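Local coordinates for protein benzoate transport porin BenP (PDB 5DL8) that probably acts as a porin, forming a beta-barrel channel in the outer membrane of Acinetobacter baumannii that is thought to admit benzoate, at residues N17-T22 / S60-T65; G199-D204 / N221-Y226; H278-G283 / Y321-G326. All coordinates share one frame; numbering follows the deposited sequence.

Contact 1. Residues N17-T22 / S60-T65; sequences NPNQQT and SKMHDT
Ser60 O stands over one face of the Gln21 side-chain amide, above NE2 at 3.3 Å. From there it cannot accept a good bond from the NH2 group, which instead hydrogen-bonds the backbone oxygens of Lys59 and Glu23. CG of Gln21 lies anti to its backbone nitrogen (chi1 -161°), and the extended chain carries the amide to Ser60. The second flat group, the amide of Asn19, meets Met62 through OD1, which lies 3.6 Å from Met62 CG and 3.9 Å from Met62 CE. The two side chains cross at about a right angle, the thioether bending at chi2 and chi3 to curl round the oxygen. OD1 is hydrogen-bonded to Thr75 and ND2 to the carbonyl of Asp124, which together fix the amide's rotation. The third flat group is the His63 ring, where Lys61 CD of the same segment lies over one face, displaced toward the rim. One backbone hydrogen bond joins the segments, Met62 N giving its proton to Gln21 O at 3.1 Å with an N-H...O angle of 162°. The same oxygen receives a CA-H...O contact from Lys61. Next to it, Lys61 lays its aliphatic chain along the Thr22 carbonyl, with CD 3.2 Å from Thr22 O. Ser60 and His63 pair with strand 72-87 through Ala78 and Ile76. The arrangement is an irregular N-terminal segment laid against the end of strand 47-65, just ahead of the first strand of an OprD-type beta barrel.

Contact 2. Residues G199-D204 / N221-Y226; sequences GLNYID and NLEDLY
Leu200 and Leu222 face each other as an antiparallel non-hydrogen-bonded pair, CA to CA 4.3 Å, and Asn201 and Asn221 follow as a hydrogen-bonded pair. Asn221 N reaches Asn201 O at 2.7 Å, and Asn201 N reaches Asn221 O at 2.9 Å. On the other side of the leucine pair, Glu223 N bonds Gly199 O at 2.8 Å, nearly straight on to the carbonyl. Beyond Leu222 the chain bulges: Leu225 and Tyr226 both lie opposite it, a classic beta bulge. On the asparagine face, the amide of Asn201 lies beside that of Asn221, both pointing the same way with planes 35° apart. Asn201 ND2 spends one hydrogen on Asn221 OD1 and the other on Glu223 OE2, each at 3.0 Å. Both acceptors lie in the plane of the donor amide, which holds it flat; the carboxylate oxygen uses its anti lone pair. Arg171 completes the cluster, salt-bridged to Glu223 OE2 and hydrogen-bonded to Asn201 OD1, while Asn221 ND2 turns to Asn227. On the other face the leucines pack, Leu200 CB 3.9 Å from Leu222 CD1, and Leu200 also rests on Val172 of strand 165-176. This is the open end of the antiparallel beta hairpin 200-210/213-222, tied together by a polar cluster on one face of the barrel wall and by leucines on the other.

Contact 3. Residues H278-G283 / Y321-G326; sequences HTFGLG and YHVMYG
Tyr325 starts with CB and CG beside Thr279 O and runs along strand 278-283 to His278. A chi1 of 175° swings the ring opposite the backbone N and along the neighbouring strand. CD1 comes to 3.3 Å from Thr279 O, CE1 and CZ both lie close to His278 ND1, and OH ends 2.7 Å from His278 ND1 in a hydrogen bond whose donor could be either group. The two rings meet rim to rim with planes 42° apart, the nitrogen near the tyrosine ring plane and the hydroxyl near the imidazole plane. His278 also packs edge-to-face with Tyr327. On the same face, Leu282 CD2 touches Val323 CG2 loosely; Phe280, deposited in two conformers, makes only a tentative contact with Val323. The opposite face carries the side chains of Thr279, Met324 and His322, each paired with a glycine (Gly326, Gly281 and Gly283 respectively). The His322 ring brings its CD2 edge to 3.7 Å from Gly283 O, and hydrogen bonds to Asn307 and Ser320 hold its two nitrogens. Six backbone hydrogen bonds join the strands in reciprocal pairs at Thr279/Gly326, Gly281/Met324 and Gly283/His322. CA-H...O contacts fill the intervals, as where Leu282 CA lies 3.2 Å from His322 O. The strand segments run antiparallel at 177°, their axes approaching to 4.5 Å. Alternation of an exposed aromatic and aliphatic face with a more buried, mixed one is characteristic of a porin barrel wall, where the face of Phe280, Leu282, Val323 and Tyr325 probably meets lipid; Tyr325 is consistent with the aromatic girdle near a membrane interface.

In the fold
The contacts follow one another along the chain without overlap, in the order 1, 2, 3. All reach the same curled antiparallel wall of the barrel, yet none touches another. Contacts 1 and 2 have centres 29 Å apart, contacts 2 and 3 33 Å, and contacts 1 and 3 39 Å. Contact 2 pairs the strands of one hairpin, 200-210 and 213-222, whereas contact 3 pairs strands 278-288 and 319-328 across a long connection. Both are neighbouring-strand pairings of the kind that builds the barrel wall, while contact 1 lays the N-terminal loop against that wall at strand 47-65. All three lie away from the bound calcium ions.

Contact 1. Residues N17-T22 / S60-T65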
loop_
_atom_site.group_PDB
_atom_site.type_symbol
_atom_site.label_atom_id
_atom_site.label_comp_id
_atom_site.label_asym_id
_atom_site.label_seq_id
_atom_site.Cartn_x
_atom_site.Cartn_y
_atom_site.Cartn_z
ATOM N N ASN A 17 -11.666 -18.323 -1.095
ATOM C CA ASN A 17 -12.980 -17.642 -1.361
ATOM C C ASN A 17 -13.523 -16.843 -0.100
ATOM O O ASN A 17 -12.965 -17.000 0.994
ATOM C CB ASN A 17 -13.990 -18.638 -1.959
ATOM C CG ASN A 17 -13.844 -18.837 -3.494
ATOM O OD1 ASN A 17 -14.784 -19.329 -4.149
ATOM N ND2 ASN A 17 -12.678 -18.497 -4.058
ATOM N N PRO A 18 -14.533 -15.930 -0.279
ATOM C CA PRO A 18 -14.819 -14.858 0.728
ATOM C C PRO A 18 -15.641 -15.180 2.022
ATOM O O PRO A 18 -15.325 -14.617 3.129
ATOM C CB PRO A 18 -15.545 -13.762 -0.101
ATOM C CG PRO A 18 -15.521 -14.185 -1.543
ATOM C CD PRO A 18 -15.182 -15.637 -1.582
ATOM N N ASN A 19 -16.667 -16.013 1.890
ATOM C CA ASN A 19 -17.442 -16.539 3.023
ATOM C C ASN A 19 -16.906 -17.916 3.524
ATOM O O ASN A 19 -17.676 -18.685 4.011
ATOM C CB ASN A 19 -18.914 -16.708 2.558
ATOM C CG ASN A 19 -19.856 -17.187 3.667
ATOM O OD1 ASN A 19 -19.795 -16.716 4.777
ATOM N ND2 ASN A 19 -20.719 -18.117 3.352
ATOM N N GLN A 20 -15.603 -18.230 3.401
ATOM C CA GLN A 20 -15.056 -19.624 3.576
ATOM C C GLN A 20 -14.227 -19.911 4.836
ATOM O O GLN A 20 -13.777 -21.041 4.968
ATOM C CB GLN A 20 -14.160 -20.078 2.386
ATOM C CG GLN A 20 -14.754 -20.029 0.991
ATOM C CD GLN A 20 -16.131 -20.667 0.854
ATOM O OE1 GLN A 20 -16.478 -21.601 1.587
ATOM N NE2 GLN A 20 -16.927 -20.161 -0.102
ATOM N N GLN A 21 -14.038 -18.969 5.749
ATOM C CA GLN A 21 -13.194 -19.220 6.927
ATOM C C GLN A 21 -13.832 -20.097 8.029
ATOM O O GLN A 21 -14.753 -19.649 8.732
ATOM C CB GLN A 21 -12.778 -17.871 7.538
ATOM C CG GLN A 21 -11.564 -17.894 8.458
ATOM C CD GLN A 21 -11.343 -16.517 9.074
ATOM O OE1 GLN A 21 -11.490 -15.520 8.368
ATOM N NE2 GLN A 21 -11.026 -16.443 10.397
ATOM N N THR A 22 -13.293 -21.310 8.227
ATOM C CA THR A 22 -13.840 -22.305 9.200
ATOM C C THR A 22 -13.348 -22.098 10.654
ATOM O O THR A 22 -14.063 -22.453 11.608
ATOM C CB THR A 22 -13.559 -23.796 8.789
ATOM O OG1 THR A 22 -12.174 -23.955 8.492
ATOM C CG2 THR A 22 -14.399 -24.254 7.589
ATOM N N SER A 60 -12.943 -13.628 13.275
ATOM C CA SER A 60 -13.747 -14.808 13.520
ATOM C C SER A 60 -13.955 -15.728 12.307
ATOM O O SER A 60 -13.993 -15.313 11.155
ATOM C CB SER A 60 -15.110 -14.471 14.140
ATOM O OG SER A 60 -16.032 -14.025 13.169
ATOM N N LYS A 61 -14.115 -17.007 12.614
ATOM C CA LYS A 61 -14.762 -17.893 11.657
ATOM C C LYS A 61 -16.167 -17.337 11.338
ATOM O O LYS A 61 -16.780 -16.578 12.118
ATOM C CB LYS A 61 -14.866 -19.343 12.196
ATOM C CG LYS A 61 -15.844 -19.572 13.361
ATOM C CD LYS A 61 -15.820 -21.045 13.852
ATOM C CE LYS A 61 -16.174 -21.219 15.339
ATOM N NZ LYS A 61 -15.964 -22.596 15.871
ATOM N N MET A 62 -16.660 -17.744 10.185
ATOM C CA MET A 62 -18.052 -17.487 9.824
ATOM C C MET A 62 -18.945 -18.493 10.540
ATOM O O MET A 62 -18.750 -19.693 10.488
ATOM C CB MET A 62 -18.244 -17.490 8.302
ATOM C CG MET A 62 -17.576 -16.313 7.587
ATOM S SD MET A 62 -17.760 -14.612 8.253
ATOM C CE MET A 62 -19.490 -14.296 7.824
ATOM N N HIS A 63 -19.925 -18.007 11.252
ATOM C CA HIS A 63 -20.760 -18.916 12.002
ATOM C C HIS A 63 -22.054 -19.122 11.285
ATOM O O HIS A 63 -22.724 -18.179 10.951
ATOM C CB HIS A 63 -21.075 -18.353 13.361
ATOM C CG HIS A 63 -20.029 -18.599 14.397
ATOM N ND1 HIS A 63 -18.870 -17.829 14.502
ATOM C CD2 HIS A 63 -20.010 -19.474 15.434
ATOM C CE1 HIS A 63 -18.170 -18.251 15.538
ATOM N NE2 HIS A 63 -18.843 -19.242 16.119
ATOM N N ASP A 64 -22.371 -20.394 11.100
ATOM C CA ASP A 64 -23.700 -20.882 10.677
ATOM C C ASP A 64 -24.856 -20.393 11.606
ATOM O O ASP A 64 -24.894 -20.772 12.757
ATOM C CB ASP A 64 -23.755 -22.462 10.629
ATOM C CG ASP A 64 -23.016 -23.086 9.400
ATOM O OD1 ASP A 64 -22.439 -22.412 8.554
ATOM O OD2 ASP A 64 -23.039 -24.309 9.277
ATOM N N THR A 65 -25.767 -19.566 11.089
ATOM C CA THR A 65 -27.073 -19.309 11.737
ATOM C C THR A 65 -28.027 -20.430 11.401
ATOM O O THR A 65 -27.763 -21.260 10.495
ATOM C CB THR A 65 -27.718 -17.958 11.339
ATOM O OG1 THR A 65 -28.291 -18.025 10.039
ATOM C CG2 THR A 65 -26.659 -16.843 11.376
#

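Contact 2. Residues G199-D204 / N221-Y226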
loop_
_atom_site.group_PDB
_atom_site.type_symbol
_atom_site.label_atom_id
_atom_site.label_comp_id
_atom_site.label_asym_id
_atom_site.label_seq_id
_atom_site.Cartn_x
_atom_site.Cartn_y
_atom_site.Cartn_z
ATOM N N GLY A 199 -17.111 10.568 0.531
ATOM C CA GLY A 199 -16.874 9.131 0.424
ATOM C C GLY A 199 -16.343 8.656 -0.903
ATOM O O GLY A 199 -16.428 9.373 -1.903
ATOM N N LEU A 200 -15.821 7.419 -0.868
ATOM C CA LEU A 200 -15.325 6.698 -1.997
ATOM C C LEU A 200 -16.306 5.580 -2.296
ATOM O O LEU A 200 -16.484 4.690 -1.472
ATOM C CB LEU A 200 -13.941 6.095 -1.641
ATOM C CG LEU A 200 -13.363 5.164 -2.646
ATOM C CD1 LEU A 200 -13.184 5.851 -3.996
ATOM C CD2 LEU A 200 -11.996 4.656 -2.213
ATOM N N ASN A 201 -16.884 5.597 -3.495
ATOM C CA ASN A 201 -17.784 4.532 -3.991
ATOM C C ASN A 201 -16.996 3.817 -5.061
ATOM O O ASN A 201 -16.459 4.450 -5.982
ATOM C CB ASN A 201 -19.074 5.134 -4.606
ATOM C CG ASN A 201 -19.727 6.178 -3.685
ATOM O OD1 ASN A 201 -20.168 5.860 -2.590
ATOM N ND2 ASN A 201 -19.809 7.415 -4.153
ATOM N N TYR A 202 -16.861 2.524 -4.915
ATOM C CA TYR A 202 -15.984 1.773 -5.836
ATOM C C TYR A 202 -16.592 0.453 -6.344
ATOM O O TYR A 202 -17.450 -0.110 -5.703
ATOM C CB TYR A 202 -14.567 1.523 -5.196
ATOM C CG TYR A 202 -14.515 0.463 -4.160
ATOM C CD1 TYR A 202 -14.194 -0.872 -4.498
ATOM C CD2 TYR A 202 -14.720 0.766 -2.817
ATOM C CE1 TYR A 202 -14.133 -1.858 -3.554
ATOM C CE2 TYR A 202 -14.679 -0.267 -1.877
ATOM C CZ TYR A 202 -14.395 -1.558 -2.232
ATOM O OH TYR A 202 -14.334 -2.545 -1.240
ATOM N N ILE A 203 -16.073 -0.020 -7.465
ATOM C CA ILE A 203 -16.290 -1.421 -7.989
ATOM C C ILE A 203 -14.953 -1.971 -8.439
ATOM O O ILE A 203 -14.116 -1.219 -9.023
ATOM C CB ILE A 203 -17.458 -1.543 -9.014
ATOM C CG1 ILE A 203 -17.497 -2.893 -9.789
ATOM C CG2 ILE A 203 -17.412 -0.426 -9.990
ATOM C CD1 ILE A 203 -18.912 -3.290 -10.230
ATOM N N ASP A 204 -14.686 -3.245 -8.095
ATOM C CA ASP A 204 -13.492 -3.905 -8.570
ATOM C C ASP A 204 -13.889 -5.245 -9.104
ATOM O O ASP A 204 -14.590 -5.909 -8.448
ATOM C CB ASP A 204 -12.532 -4.054 -7.408
ATOM C CG ASP A 204 -11.254 -4.691 -7.791
ATOM O OD1 ASP A 204 -10.400 -3.977 -8.336
ATOM O OD2 ASP A 204 -11.095 -5.905 -7.490
ATOM N N ASN A 221 -15.101 6.320 -7.338
ATOM C CA ASN A 221 -15.707 7.677 -7.372
ATOM C C ASN A 221 -15.377 8.264 -6.008
ATOM O O ASN A 221 -16.001 7.938 -4.983
ATOM C CB ASN A 221 -17.236 7.634 -7.723
ATOM C CG ASN A 221 -17.984 8.897 -7.341
ATOM O OD1 ASN A 221 -18.971 8.812 -6.706
ATOM N ND2 ASN A 221 -17.506 10.023 -7.674
ATOM N N LEU A 222 -14.343 9.090 -5.984
ATOM C CA LEU A 222 -13.988 9.738 -4.743
ATOM C C LEU A 222 -14.779 11.055 -4.648
ATOM O O LEU A 222 -14.390 11.968 -5.232
ATOM C CB LEU A 222 -12.407 9.866 -4.679
ATOM C CG LEU A 222 -11.763 10.319 -3.397
ATOM C CD1 LEU A 222 -12.125 9.545 -2.148
ATOM C CD2 LEU A 222 -10.270 10.353 -3.617
ATOM N N GLU A 223 -15.928 11.074 -4.009
ATOM C CA GLU A 223 -16.859 12.212 -4.176
ATOM C C GLU A 223 -16.228 13.580 -3.986
ATOM O O GLU A 223 -15.513 13.769 -2.990
ATOM C CB GLU A 223 -18.064 12.086 -3.276
ATOM C CG GLU A 223 -18.972 10.896 -3.571
ATOM C CD GLU A 223 -20.149 10.794 -2.616
ATOM O OE1 GLU A 223 -20.444 11.775 -1.897
ATOM O OE2 GLU A 223 -20.766 9.717 -2.535
ATOM N N ASP A 224 -16.423 14.504 -4.944
ATOM C CA ASP A 224 -16.001 15.976 -4.910
ATOM C C ASP A 224 -14.504 16.167 -5.109
ATOM O O ASP A 224 -14.000 17.275 -5.080
ATOM C CB ASP A 224 -16.351 16.702 -3.569
ATOM C CG ASP A 224 -17.684 16.200 -2.893
ATOM O OD1 ASP A 224 -18.677 16.515 -3.572
ATOM O OD2 ASP A 224 -17.691 15.519 -1.714
ATOM N N LEU A 225 -13.751 15.062 -5.241
ATOM C CA LEU A 225 -12.311 15.141 -5.555
ATOM C C LEU A 225 -12.033 14.675 -7.036
ATOM O O LEU A 225 -11.764 15.501 -7.914
ATOM C CB LEU A 225 -11.484 14.384 -4.479
ATOM C CG LEU A 225 -11.871 14.670 -3.008
ATOM C CD1 LEU A 225 -10.968 13.934 -2.000
ATOM C CD2 LEU A 225 -11.716 16.153 -2.778
ATOM N N TYR A 226 -12.137 13.382 -7.319
ATOM C CA TYR A 226 -11.797 12.832 -8.639
ATOM C C TYR A 226 -12.335 11.393 -8.791
ATOM O O TYR A 226 -12.661 10.669 -7.815
ATOM C CB TYR A 226 -10.287 12.954 -8.934
ATOM C CG TYR A 226 -9.334 12.174 -7.976
ATOM C CD1 TYR A 226 -8.992 10.842 -8.216
ATOM C CD2 TYR A 226 -8.704 12.818 -6.892
ATOM C CE1 TYR A 226 -8.133 10.121 -7.322
ATOM C CE2 TYR A 226 -7.858 12.166 -6.039
ATOM C CZ TYR A 226 -7.587 10.832 -6.221
ATOM O OH TYR A 226 -6.703 10.202 -5.374
#

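Contact 3. Residues H278-G283 / Y321-G326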
loop_
_atom_site.group_PDB
_atom_site.type_symbol
_atom_site.label_atom_id
_atom_site.label_comp_id
_atom_site.label_asym_id
_atom_site.label_seq_id
_atom_site.Cartn_x
_atom_site.Cartn_y
_atom_site.Cartn_z
ATOM N N HIS A 278 17.231 -16.160 -8.473
ATOM C CA HIS A 278 17.358 -14.790 -8.972
ATOM C C HIS A 278 16.068 -14.299 -9.516
ATOM O O HIS A 278 15.318 -15.100 -10.143
ATOM C CB HIS A 278 18.321 -14.749 -10.146
ATOM C CG HIS A 278 19.594 -15.478 -9.918
ATOM N ND1 HIS A 278 20.757 -14.824 -9.609
ATOM C CD2 HIS A 278 19.908 -16.784 -10.034
ATOM C CE1 HIS A 278 21.746 -15.695 -9.552
ATOM N NE2 HIS A 278 21.254 -16.889 -9.822
ATOM N N THR A 279 15.906 -12.982 -9.430
ATOM C CA THR A 279 14.748 -12.202 -10.000
ATOM C C THR A 279 15.321 -10.964 -10.737
ATOM O O THR A 279 16.197 -10.294 -10.196
ATOM C CB THR A 279 13.781 -11.779 -8.881
ATOM O OG1 THR A 279 13.180 -12.929 -8.306
ATOM C CG2 THR A 279 12.601 -10.907 -9.440
ATOM N N PHE A 280 14.917 -10.691 -11.987
ATOM C CA PHE A 280 15.363 -9.488 -12.730
ATOM C C PHE A 280 14.121 -8.861 -13.337
ATOM O O PHE A 280 13.332 -9.507 -14.037
ATOM C CB PHE A 280 16.433 -9.782 -13.824
ATOM C CG PHE A 280 17.110 -8.506 -14.466
ATOM C CD1 PHE A 280 18.190 -7.842 -13.853
ATOM C CD2 PHE A 280 16.742 -8.036 -15.745
ATOM C CE1 PHE A 280 18.817 -6.744 -14.458
ATOM C CE2 PHE A 280 17.372 -6.928 -16.317
ATOM C CZ PHE A 280 18.398 -6.289 -15.684
ATOM N N GLY A 281 13.964 -7.577 -13.109
ATOM C CA GLY A 281 12.779 -6.843 -13.666
ATOM C C GLY A 281 13.210 -5.589 -14.407
ATOM O O GLY A 281 14.275 -4.942 -14.078
ATOM N N LEU A 282 12.444 -5.277 -15.464
ATOM C CA LEU A 282 12.539 -3.994 -16.156
ATOM C C LEU A 282 11.151 -3.447 -16.274
ATOM O O LEU A 282 10.231 -4.170 -16.698
ATOM C CB LEU A 282 13.047 -4.138 -17.615
ATOM C CG LEU A 282 14.385 -4.746 -17.879
ATOM C CD1 LEU A 282 14.567 -5.273 -19.339
ATOM C CD2 LEU A 282 15.365 -3.655 -17.508
ATOM N N GLY A 283 11.001 -2.135 -16.017
ATOM C CA GLY A 283 9.736 -1.494 -16.254
ATOM C C GLY A 283 9.876 -0.087 -16.848
ATOM O O GLY A 283 10.954 0.573 -16.748
ATOM N N TYR A 321 12.195 4.805 -16.035
ATOM C CA TYR A 321 12.838 3.549 -16.437
ATOM C C TYR A 321 13.276 2.851 -15.186
ATOM O O TYR A 321 13.994 3.464 -14.352
ATOM C CB TYR A 321 14.040 3.782 -17.387
ATOM C CG TYR A 321 13.681 4.663 -18.574
ATOM C CD1 TYR A 321 13.689 6.001 -18.399
ATOM C CD2 TYR A 321 13.294 4.182 -19.792
ATOM C CE1 TYR A 321 13.306 6.875 -19.351
ATOM C CE2 TYR A 321 12.929 5.088 -20.831
ATOM C CZ TYR A 321 12.975 6.452 -20.560
ATOM O OH TYR A 321 12.628 7.537 -21.355
ATOM N N HIS A 322 12.775 1.604 -15.025
ATOM C CA HIS A 322 12.836 0.863 -13.728
ATOM C C HIS A 322 13.613 -0.438 -13.926
ATOM O O HIS A 322 13.437 -1.163 -14.945
ATOM C CB HIS A 322 11.402 0.520 -13.173
ATOM C CG HIS A 322 10.512 1.712 -12.978
ATOM N ND1 HIS A 322 9.897 1.991 -11.783
ATOM C CD2 HIS A 322 10.068 2.639 -13.847
ATOM C CE1 HIS A 322 9.141 3.054 -11.918
ATOM N NE2 HIS A 322 9.274 3.489 -13.149
ATOM N N VAL A 323 14.510 -0.736 -13.008
ATOM C CA VAL A 323 15.297 -1.950 -13.089
ATOM C C VAL A 323 15.337 -2.577 -11.705
ATOM O O VAL A 323 15.475 -1.831 -10.700
ATOM C CB VAL A 323 16.749 -1.643 -13.447
ATOM C CG1 VAL A 323 17.533 -2.928 -13.661
ATOM C CG2 VAL A 323 16.834 -0.821 -14.691
ATOM N N MET A 324 15.355 -3.909 -11.659
ATOM C CA MET A 324 15.259 -4.640 -10.436
ATOM C C MET A 324 16.146 -5.928 -10.513
ATOM O O MET A 324 16.074 -6.646 -11.540
ATOM C CB MET A 324 13.808 -5.021 -10.254
ATOM C CG MET A 324 12.821 -3.905 -9.876
ATOM S SD MET A 324 11.490 -3.739 -11.064
ATOM C CE MET A 324 10.579 -2.326 -10.495
ATOM N N TYR A 325 16.984 -6.185 -9.475
ATOM C CA TYR A 325 17.663 -7.450 -9.307
ATOM C C TYR A 325 17.492 -7.971 -7.889
ATOM O O TYR A 325 17.636 -7.198 -6.945
ATOM C CB TYR A 325 19.121 -7.421 -9.706
ATOM C CG TYR A 325 19.816 -8.785 -9.370
ATOM C CD1 TYR A 325 19.499 -9.923 -10.106
ATOM C CD2 TYR A 325 20.682 -8.935 -8.213
ATOM C CE1 TYR A 325 20.061 -11.156 -9.814
ATOM C CE2 TYR A 325 21.251 -10.158 -7.875
ATOM C CZ TYR A 325 20.972 -11.281 -8.697
ATOM O OH TYR A 325 21.520 -12.555 -8.418
ATOM N N GLY A 326 17.155 -9.256 -7.737
ATOM C CA GLY A 326 16.763 -9.879 -6.432
ATOM C C GLY A 326 17.497 -11.244 -6.272
ATOM O O GLY A 326 17.567 -11.996 -7.226
#